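Gamma-glutamyl-gamma-aminobutyrate hydrolase PuuD (Escherichia coli, PDB 6VTV) hydrolyses the gamma-glutamyl linkage of gamma-glutamyl-gamma-aminobutyrate to glutamate and 4-aminobutanoate, the last step of putrescine breakdown to 4-aminobutanoate. Local coordinates at residues 77-82 with 90-95; 115-120 with 224-229; 169-174 with 219-224. One frame throughout, in Å; residues are numbered along the deposited sequence.

Contact 1. Residues 77-82 with 90-95; sequences NVQPHL and PDADPG
The loop between strand 68-71 and helix 94-109 folds back on itself where N77 meets the backbone of P90 and D91 and Q79 lies against P94, the first residue of the helix. The main tie is between backbones: N77 N donates to D91 O at 3.0 Å. The side chain of the same asparagine adds a weak hydrogen bond. Its CG stands beside its own backbone N (chi1 -50°), which brings ND2 round to P90 O, 3.1 Å away, with the N-H bent to 131°. Two successive carbonyls are thus met by N77, one firmly and one weakly. Two residues after N77, Q79 packs its amide against P94. The glutamine chain is extended beyond CG and crosses the P94 ring at about a right angle, its amide lying along the CA-CB-CG edge of the proline: OE1 comes to 3.5 Å from P94 CG, and NE2 to 3.5 Å from P94 CA. The amide nitrogen has polar partners as well. It donates to D97 OD2, one turn into the helix, and to a water that also lies close to P94 O, at a distance too short to be trusted as a bond. Between these two zones, A92 CB faces Q79 CG at a looser 4.4 Å. D93, buried where its neighbours are exposed, occupies the N-cap position; its OD2 accepts from R96 N, while OD1 accepts from R20 N. The contact lies at the surface, with the N77 side chain about 8 Å from that of C118, the predicted nucleophile. It joins an aspartate N-cap and a proline in the first helical turn, a familiar way to start a helix, to a loop pinned through backbone carbonyls.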
loop_
_atom_site.group_PDB
_atom_site.type_symbol
_atom_site.label_atom_id
_atom_site.label_comp_id
_atom_site.label_asym_id
_atom_site.label_seq_id
_atom_site.Cartn_x
_atom_site.Cartn_y
_atom_site.Cartn_z
ATOM N N ASN B 77 -12.560 11.362 9.196
ATOM C CA ASN B 77 -12.672 12.797 8.986
ATOM C C ASN B 77 -11.387 13.483 9.421
ATOM O O ASN B 77 -10.674 12.999 10.305
ATOM C CB ASN B 77 -13.859 13.390 9.756
ATOM C CG ASN B 77 -15.144 12.624 9.521
ATOM O OD1 ASN B 77 -15.624 12.537 8.391
ATOM N ND2 ASN B 77 -15.724 12.089 10.589
ATOM N N VAL B 78 -11.096 14.620 8.784
ATOM C CA VAL B 78 -9.926 15.406 9.149
ATOM C C VAL B 78 -10.089 15.938 10.567
ATOM O O VAL B 78 -11.189 16.321 10.985
ATOM C CB VAL B 78 -9.729 16.548 8.138
ATOM C CG1 VAL B 78 -8.503 17.381 8.487
ATOM C CG2 VAL B 78 -9.620 15.990 6.724
ATOM N N GLN B 79 -8.992 15.950 11.319
ATOM C CA GLN B 79 -9.021 16.498 12.667
ATOM C C GLN B 79 -9.407 17.973 12.618
ATOM O O GLN B 79 -8.801 18.742 11.857
ATOM C CB GLN B 79 -7.663 16.334 13.349
ATOM C CG GLN B 79 -7.279 14.893 13.638
ATOM C CD GLN B 79 -5.808 14.742 13.968
ATOM O OE1 GLN B 79 -5.441 14.474 15.113
ATOM N NE2 GLN B 79 -4.955 14.918 12.966
ATOM N N PRO B 80 -10.399 18.407 13.400
ATOM C CA PRO B 80 -10.864 19.800 13.295
ATOM C C PRO B 80 -9.806 20.837 13.636
ATOM O O PRO B 80 -9.925 21.984 13.188
ATOM C CB PRO B 80 -12.039 19.851 14.285
ATOM C CG PRO B 80 -12.488 18.425 14.413
ATOM C CD PRO B 80 -11.237 17.607 14.310
ATOM N N HIS B 81 -8.777 20.480 14.410
ATOM C CA HIS B 81 -7.745 21.454 14.747
ATOM C C HIS B 81 -6.856 21.802 13.562
ATOM O O HIS B 81 -6.123 22.794 13.631
ATOM C CB HIS B 81 -6.886 20.945 15.911
ATOM C CG HIS B 81 -5.841 19.951 15.508
ATOM N ND1 HIS B 81 -6.080 18.595 15.470
ATOM C CD2 HIS B 81 -4.549 20.116 15.139
ATOM C CE1 HIS B 81 -4.983 17.967 15.087
ATOM N NE2 HIS B 81 -4.039 18.867 14.880
ATOM N N LEU B 82 -6.903 21.019 12.482
ATOM C CA LEU B 82 -6.100 21.335 11.308
ATOM C C LEU B 82 -6.651 22.526 10.536
ATOM O O LEU B 82 -5.917 23.123 9.740
ATOM C CB LEU B 82 -5.993 20.115 10.394
ATOM C CG LEU B 82 -5.050 19.020 10.897
ATOM C CD1 LEU B 82 -5.080 17.812 9.975
ATOM C CD2 LEU B 82 -3.631 19.552 11.043
ATOM N N PRO B 90 -15.858 11.779 15.489
ATOM C CA PRO B 90 -15.668 10.325 15.429
ATOM C C PRO B 90 -14.826 9.928 14.226
ATOM O O PRO B 90 -14.854 10.579 13.178
ATOM C CB PRO B 90 -17.098 9.782 15.315
ATOM C CG PRO B 90 -17.962 10.860 15.875
ATOM C CD PRO B 90 -17.283 12.151 15.533
ATOM N N ASP B 91 -14.058 8.851 14.400
ATOM C CA ASP B 91 -13.241 8.269 13.341
ATOM C C ASP B 91 -12.201 9.251 12.817
ATOM O O ASP B 91 -12.389 9.864 11.762
ATOM C CB ASP B 91 -14.127 7.777 12.193
ATOM C CG ASP B 91 -15.273 6.910 12.673
ATOM O OD1 ASP B 91 -15.046 6.054 13.554
ATOM O OD2 ASP B 91 -16.403 7.091 12.173
ATOM N N ALA B 92 -11.102 9.404 13.545
ATOM C CA ALA B 92 -9.981 10.221 13.112
ATOM C C ALA B 92 -8.844 9.335 12.617
ATOM O O ALA B 92 -8.713 8.172 13.004
ATOM C CB ALA B 92 -9.488 11.120 14.249
ATOM N N ASP B 93 -8.021 9.904 11.741
ATOM C CA ASP B 93 -6.825 9.233 11.228
ATOM C C ASP B 93 -5.701 10.255 11.218
ATOM O O ASP B 93 -5.349 10.808 10.169
ATOM C CB ASP B 93 -7.073 8.649 9.833
ATOM C CG ASP B 93 -5.946 7.738 9.365
ATOM O OD1 ASP B 93 -6.170 6.972 8.403
ATOM O OD2 ASP B 93 -4.846 7.775 9.954
ATOM N N PRO B 94 -5.115 10.539 12.384
ATOM C CA PRO B 94 -4.068 11.573 12.444
ATOM C C PRO B 94 -2.872 11.275 11.560
ATOM O O PRO B 94 -2.259 12.211 11.029
ATOM C CB PRO B 94 -3.684 11.590 13.932
ATOM C CG PRO B 94 -4.895 11.048 14.637
ATOM C CD PRO B 94 -5.426 9.992 13.715
ATOM N N GLY B 95 -2.527 10.001 11.376
ATOM C CA GLY B 95 -1.413 9.665 10.504
ATOM C C GLY B 95 -1.667 10.045 9.059
ATOM O O GLY B 95 -0.794 10.606 8.393
HETATM O O HOH W 1 -2.058 14.294 12.464
#

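Contact 2. Residues 115-120 with 224-229; sequences FAICRG and QWHPEW
C118, the predicted nucleophile, meets H226 and Q224 through its side chain. Its SG lies 3.5 Å from H226 NE2 and its CB slightly nearer, at 3.4 Å; the sulfur approaches the imidazole obliquely, 66° off the ring normal. Q224 NE2, from the same segment as H226, also comes to 3.5 Å from C118 SG; the glutamine chain leaves its backbone pointing away and bends at chi2 (64°) to bring the amide back. I117 lies against the histidine, its CG2 over one face of the ring, offset toward the rim, and 3.3 Å from W225 O. Its CD1 packs against P227 CD at 3.8 Å, and F115 CZ extends this apolar patch to P227 CG.

In the next shell, E228 fixes the rotation of the histidine ring. H226 ND1 donates to E228 OE2 over 2.6 Å, nearly straight, with the carboxylate oxygen in the ring plane and using its syn lone pair. The other oxygen, OE1, rests against I117 CG2 and CD1. K34 forms a salt bridge with E228 OE2, N184 OD1 accepts from H226 N, and Y157 meets the H226 ring edge-to-face. C118 has a positive phi (55°), in the turn between strand 114-117 and helix 119-127, where G120 N bonds back to I117 O. This sharp strand-nucleophile-helix turn is the nucleophile elbow, and with H226 and E228, also predicted to be active-site residues, it has the geometry of the Cys-His-Glu triad of class I glutamine amidotransferases and their peptidase C26 relatives.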
loop_
_atom_site.group_PDB
_atom_site.type_symbol
_atom_site.label_atom_id
_atom_site.label_comp_id
_atom_site.label_asym_id
_atom_site.label_seq_id
_atom_site.Cartn_x
_atom_site.Cartn_y
_atom_site.Cartn_z
ATOM N N PHE B 115 -5.265 14.267 -7.737
ATOM C CA PHE B 115 -6.673 13.911 -7.866
ATOM C C PHE B 115 -7.152 13.401 -6.517
ATOM O O PHE B 115 -6.633 12.403 -6.008
ATOM C CB PHE B 115 -6.894 12.859 -8.955
ATOM C CG PHE B 115 -8.343 12.593 -9.250
ATOM C CD1 PHE B 115 -9.257 13.634 -9.284
ATOM C CD2 PHE B 115 -8.791 11.305 -9.497
ATOM C CE1 PHE B 115 -10.593 13.395 -9.554
ATOM C CE2 PHE B 115 -10.126 11.061 -9.769
ATOM C CZ PHE B 115 -11.026 12.107 -9.799
ATOM N N ALA B 116 -8.135 14.088 -5.942
ATOM C CA ALA B 116 -8.596 13.829 -4.587
ATOM C C ALA B 116 -10.073 13.459 -4.595
ATOM O O ALA B 116 -10.867 14.052 -5.331
ATOM C CB ALA B 116 -8.360 15.049 -3.698
ATOM N N ILE B 117 -10.436 12.479 -3.769
ATOM C CA ILE B 117 -11.786 11.925 -3.731
ATOM C C ILE B 117 -12.315 12.010 -2.305
ATOM O O ILE B 117 -11.667 11.527 -1.368
ATOM C CB ILE B 117 -11.814 10.470 -4.233
ATOM C CG1 ILE B 117 -11.475 10.407 -5.725
ATOM C CG2 ILE B 117 -13.174 9.833 -3.955
ATOM C CD1 ILE B 117 -11.493 9.004 -6.298
ATOM N N CYS B 118 -13.495 12.621 -2.151
ATOM C CA CYS B 118 -14.237 12.677 -0.893
ATOM C C CYS B 118 -13.386 13.258 0.233
ATOM O O CYS B 118 -13.257 14.481 0.344
ATOM C CB CYS B 118 -14.765 11.287 -0.521
ATOM S SG CYS B 118 -15.893 11.262 0.898
ATOM N N ARG B 119 -12.804 12.401 1.079
ATOM C CA ARG B 119 -11.910 12.904 2.119
ATOM C C ARG B 119 -10.732 13.655 1.515
ATOM O O ARG B 119 -10.222 14.602 2.124
ATOM C CB ARG B 119 -11.407 11.757 2.998
ATOM C CG ARG B 119 -10.659 12.226 4.237
ATOM C CD ARG B 119 -9.634 11.199 4.678
ATOM N NE ARG B 119 -9.510 11.147 6.130
ATOM C CZ ARG B 119 -8.608 11.829 6.827
ATOM N NH1 ARG B 119 -7.745 12.620 6.206
ATOM N NH2 ARG B 119 -8.570 11.719 8.147
ATOM N N GLY B 120 -10.287 13.247 0.326
ATOM C CA GLY B 120 -9.207 13.960 -0.333
ATOM C C GLY B 120 -9.574 15.394 -0.665
ATOM O O GLY B 120 -8.761 16.306 -0.493
ATOM N N GLN B 224 -16.097 15.602 -4.321
ATOM C CA GLN B 224 -16.685 15.134 -3.073
ATOM C C GLN B 224 -17.342 13.767 -3.214
ATOM O O GLN B 224 -17.463 13.045 -2.218
ATOM C CB GLN B 224 -17.700 16.162 -2.562
ATOM C CG GLN B 224 -18.340 15.826 -1.222
ATOM C CD GLN B 224 -17.342 15.795 -0.079
ATOM O OE1 GLN B 224 -16.963 16.836 0.460
ATOM N NE2 GLN B 224 -16.916 14.595 0.301
ATOM N N TRP B 225 -17.748 13.389 -4.422
ATOM C CA TRP B 225 -18.376 12.097 -4.649
ATOM C C TRP B 225 -17.300 11.031 -4.853
ATOM O O TRP B 225 -16.108 11.268 -4.643
ATOM C CB TRP B 225 -19.347 12.179 -5.825
ATOM C CG TRP B 225 -18.729 12.576 -7.132
ATOM C CD1 TRP B 225 -18.275 11.741 -8.110
ATOM C CD2 TRP B 225 -18.526 13.910 -7.617
ATOM N NE1 TRP B 225 -17.791 12.470 -9.169
ATOM C CE2 TRP B 225 -17.933 13.804 -8.892
ATOM C CE3 TRP B 225 -18.783 15.183 -7.095
ATOM C CZ2 TRP B 225 -17.593 14.921 -9.652
ATOM C CZ3 TRP B 225 -18.443 16.292 -7.853
ATOM C CH2 TRP B 225 -17.855 16.153 -9.117
ATOM N N HIS B 226 -17.718 9.832 -5.267
ATOM C CA HIS B 226 -16.836 8.673 -5.390
ATOM C C HIS B 226 -16.823 8.201 -6.840
ATOM O O HIS B 226 -17.569 7.282 -7.213
ATOM C CB HIS B 226 -17.274 7.546 -4.456
ATOM C CG HIS B 226 -16.882 7.762 -3.028
ATOM N ND1 HIS B 226 -15.928 6.994 -2.395
ATOM C CD2 HIS B 226 -17.315 8.656 -2.107
ATOM C CE1 HIS B 226 -15.790 7.406 -1.148
ATOM N NE2 HIS B 226 -16.620 8.413 -0.948
ATOM N N PRO B 227 -15.978 8.798 -7.687
ATOM C CA PRO B 227 -15.883 8.332 -9.078
ATOM C C PRO B 227 -15.142 7.013 -9.230
ATOM O O PRO B 227 -15.192 6.419 -10.314
ATOM C CB PRO B 227 -15.136 9.472 -9.776
ATOM C CG PRO B 227 -14.286 10.068 -8.698
ATOM C CD PRO B 227 -15.048 9.907 -7.405
ATOM N N GLU B 228 -14.462 6.534 -8.186
ATOM C CA GLU B 228 -13.761 5.258 -8.279
ATOM C C GLU B 228 -14.717 4.074 -8.341
ATOM O O GLU B 228 -14.304 2.981 -8.744
ATOM C CB GLU B 228 -12.811 5.094 -7.090
ATOM C CG GLU B 228 -13.470 4.521 -5.842
ATOM C CD GLU B 228 -14.214 5.568 -5.033
ATOM O OE1 GLU B 228 -14.258 6.739 -5.462
ATOM O OE2 GLU B 228 -14.754 5.217 -3.962
ATOM N N TRP B 229 -15.978 4.266 -7.959
ATOM C CA TRP B 229 -16.952 3.180 -7.908
ATOM C C TRP B 229 -17.269 2.702 -9.319
ATOM O O TRP B 229 -17.937 3.407 -10.082
ATOM C CB TRP B 229 -18.217 3.651 -7.197
ATOM C CG TRP B 229 -19.301 2.625 -7.168
ATOM C CD1 TRP B 229 -20.462 2.641 -7.885
ATOM C CD2 TRP B 229 -19.334 1.431 -6.377
ATOM N NE1 TRP B 229 -21.214 1.529 -7.593
ATOM C CE2 TRP B 229 -20.544 0.771 -6.669
ATOM C CE3 TRP B 229 -18.459 0.857 -5.450
ATOM C CZ2 TRP B 229 -20.900 -0.435 -6.067
ATOM C CZ3 TRP B 229 -18.813 -0.339 -4.855
ATOM C CH2 TRP B 229 -20.023 -0.972 -5.166
#

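Contact 3. Residues 169-174 with 219-224; sequences GLLSAL and FALGVQ
L170, on the first turn of helix 170-174, places its CD1 over one face of the F219 ring. The methyl lies 4.2 Å from the ring centroid and 27° off its normal, a CH-pi contact whose closest carbon is F219 CD2, 3.8 Å from L170 CD1. The same methyl also reaches L221 CB at 4.0 Å, so it fits between the F219 ring and L221. L171 turns its chain end inward, and its CD2 meets L221 CD2 at 4.2 Å in a looser methyl-to-methyl contact. One turn beyond L170, L174 brings CD1 to the edge of the phenyl ring, near its plane, 4.0 Å from F219 CE2. The two leucines thus hold F219 at its face and at its rim. The ring reaches them because its CG lies anti to the backbone N (chi1 -168°), which turns the ring toward the helix. No hydrogen bond spans the two segments, and the interface is wholly apolar.

The short helix crosses strand 220-223 at 90°, with the axes 10.9 Å apart. E201 accepts from the backbone N of both L170 and L171 at the start of the helix. Beyond the contact, L171 touches V165 of strand 161-165, A211 of strand 209-214 and L240 of helix 235-254, while F219 packs on F244 and A247 of that C-terminal helix.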
loop_
_atom_site.group_PDB
_atom_site.type_symbol
_atom_site.label_atom_id
_atom_site.label_comp_id
_atom_site.label_asym_id
_atom_site.label_seq_id
_atom_site.Cartn_x
_atom_site.Cartn_y
_atom_site.Cartn_z
ATOM N N GLY B 169 -13.330 26.252 -15.330
ATOM C CA GLY B 169 -12.335 25.481 -14.609
ATOM C C GLY B 169 -11.956 24.174 -15.275
ATOM O O GLY B 169 -12.156 23.999 -16.481
ATOM N N LEU B 170 -11.407 23.245 -14.488
ATOM C CA LEU B 170 -10.963 21.967 -15.036
ATOM C C LEU B 170 -12.135 21.134 -15.536
ATOM O O LEU B 170 -12.056 20.524 -16.609
ATOM C CB LEU B 170 -10.174 21.188 -13.983
ATOM C CG LEU B 170 -8.718 21.590 -13.751
ATOM C CD1 LEU B 170 -8.098 20.716 -12.670
ATOM C CD2 LEU B 170 -7.923 21.496 -15.041
ATOM N N LEU B 171 -13.228 21.086 -14.768
ATOM C CA LEU B 171 -14.363 20.250 -15.146
ATOM C C LEU B 171 -14.972 20.705 -16.465
ATOM O O LEU B 171 -15.422 19.878 -17.267
ATOM C CB LEU B 171 -15.415 20.259 -14.038
ATOM C CG LEU B 171 -15.045 19.534 -12.744
ATOM C CD1 LEU B 171 -16.246 19.467 -11.812
ATOM C CD2 LEU B 171 -14.515 18.141 -13.042
ATOM N N SER B 172 -14.996 22.017 -16.709
ATOM C CA SER B 172 -15.532 22.521 -17.969
ATOM C C SER B 172 -14.667 22.089 -19.146
ATOM O O SER B 172 -15.186 21.759 -20.219
ATOM C CB SER B 172 -15.649 24.043 -17.919
ATOM O OG SER B 172 -16.754 24.438 -17.129
ATOM N N ALA B 173 -13.346 22.083 -18.964
ATOM C CA ALA B 173 -12.460 21.639 -20.034
ATOM C C ALA B 173 -12.572 20.135 -20.253
ATOM O O ALA B 173 -12.496 19.660 -21.393
ATOM C CB ALA B 173 -11.017 22.033 -19.720
ATOM N N LEU B 174 -12.759 19.371 -19.176
ATOM C CA LEU B 174 -12.853 17.920 -19.296
ATOM C C LEU B 174 -14.227 17.469 -19.773
ATOM O O LEU B 174 -14.343 16.407 -20.394
ATOM C CB LEU B 174 -12.528 17.259 -17.956
ATOM C CG LEU B 174 -11.079 17.355 -17.475
ATOM C CD1 LEU B 174 -11.000 17.041 -15.991
ATOM C CD2 LEU B 174 -10.182 16.423 -18.272
ATOM N N PHE B 219 -3.065 20.733 -12.606
ATOM C CA PHE B 219 -4.160 19.787 -12.375
ATOM C C PHE B 219 -4.112 19.362 -10.904
ATOM O O PHE B 219 -3.420 18.409 -10.550
ATOM C CB PHE B 219 -4.064 18.589 -13.298
ATOM C CG PHE B 219 -5.296 17.726 -13.305
ATOM C CD1 PHE B 219 -5.505 16.781 -12.313
ATOM C CD2 PHE B 219 -6.241 17.856 -14.309
ATOM C CE1 PHE B 219 -6.636 15.988 -12.318
ATOM C CE2 PHE B 219 -7.373 17.064 -14.319
ATOM C CZ PHE B 219 -7.570 16.128 -13.323
ATOM N N ALA B 220 -4.864 20.073 -10.067
ATOM C CA ALA B 220 -5.034 19.721 -8.657
ATOM C C ALA B 220 -6.536 19.738 -8.393
ATOM O O ALA B 220 -7.082 20.750 -7.950
ATOM C CB ALA B 220 -4.274 20.675 -7.744
ATOM N N LEU B 221 -7.194 18.616 -8.671
ATOM C CA LEU B 221 -8.646 18.526 -8.666
ATOM C C LEU B 221 -9.129 17.657 -7.514
ATOM O O LEU B 221 -8.547 16.607 -7.225
ATOM C CB LEU B 221 -9.153 17.953 -9.993
ATOM C CG LEU B 221 -10.639 17.602 -10.084
ATOM C CD1 LEU B 221 -11.492 18.862 -10.070
ATOM C CD2 LEU B 221 -10.917 16.769 -11.326
ATOM N N GLY B 222 -10.192 18.100 -6.862
ATOM C CA GLY B 222 -10.857 17.296 -5.850
ATOM C C GLY B 222 -12.343 17.219 -6.122
ATOM O O GLY B 222 -12.951 18.187 -6.579
ATOM N N VAL B 223 -12.918 16.048 -5.858
ATOM C CA VAL B 223 -14.354 15.840 -5.982
ATOM C C VAL B 223 -14.867 15.235 -4.684
ATOM O O VAL B 223 -14.168 14.470 -4.011
ATOM C CB VAL B 223 -14.724 14.947 -7.193
ATOM C CG1 VAL B 223 -14.189 15.549 -8.483
ATOM C CG2 VAL B 223 -14.201 13.531 -7.007
ATOM N N GLN B 224 -16.097 15.602 -4.321
ATOM C CA GLN B 224 -16.685 15.134 -3.073
ATOM C C GLN B 224 -17.342 13.767 -3.214
ATOM O O GLN B 224 -17.463 13.045 -2.218
ATOM C CB GLN B 224 -17.700 16.162 -2.562
ATOM C CG GLN B 224 -18.340 15.826 -1.222
ATOM C CD GLN B 224 -17.342 15.795 -0.079
ATOM O OE1 GLN B 224 -16.963 16.836 0.460
ATOM N NE2 GLN B 224 -16.916 14.595 0.301
#

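How the contacts relate
Contact 1 is a surface contact in which polar bonds join N77 to the loop before helix 94-109, and Q79 lies on the first residue of the helix. Contacts 2 and 3 are buried and both reach the same sheet, where strands 114-117 and 220-223 are neighbours: A116 N and C118 N probably donate to L221 O and V223 O, and both contacts include Q224. Their chemistry differs. Contact 2 gathers the predicted catalytic residues at the strand ends beside apolar packing of I117, F115 and P227, whereas contact 3, away from the annotated sites, is leucine-phenylalanine packing. R119, directly after the nucleophile, links contact 1 to contact 2 by packing against N77, V78 and D93.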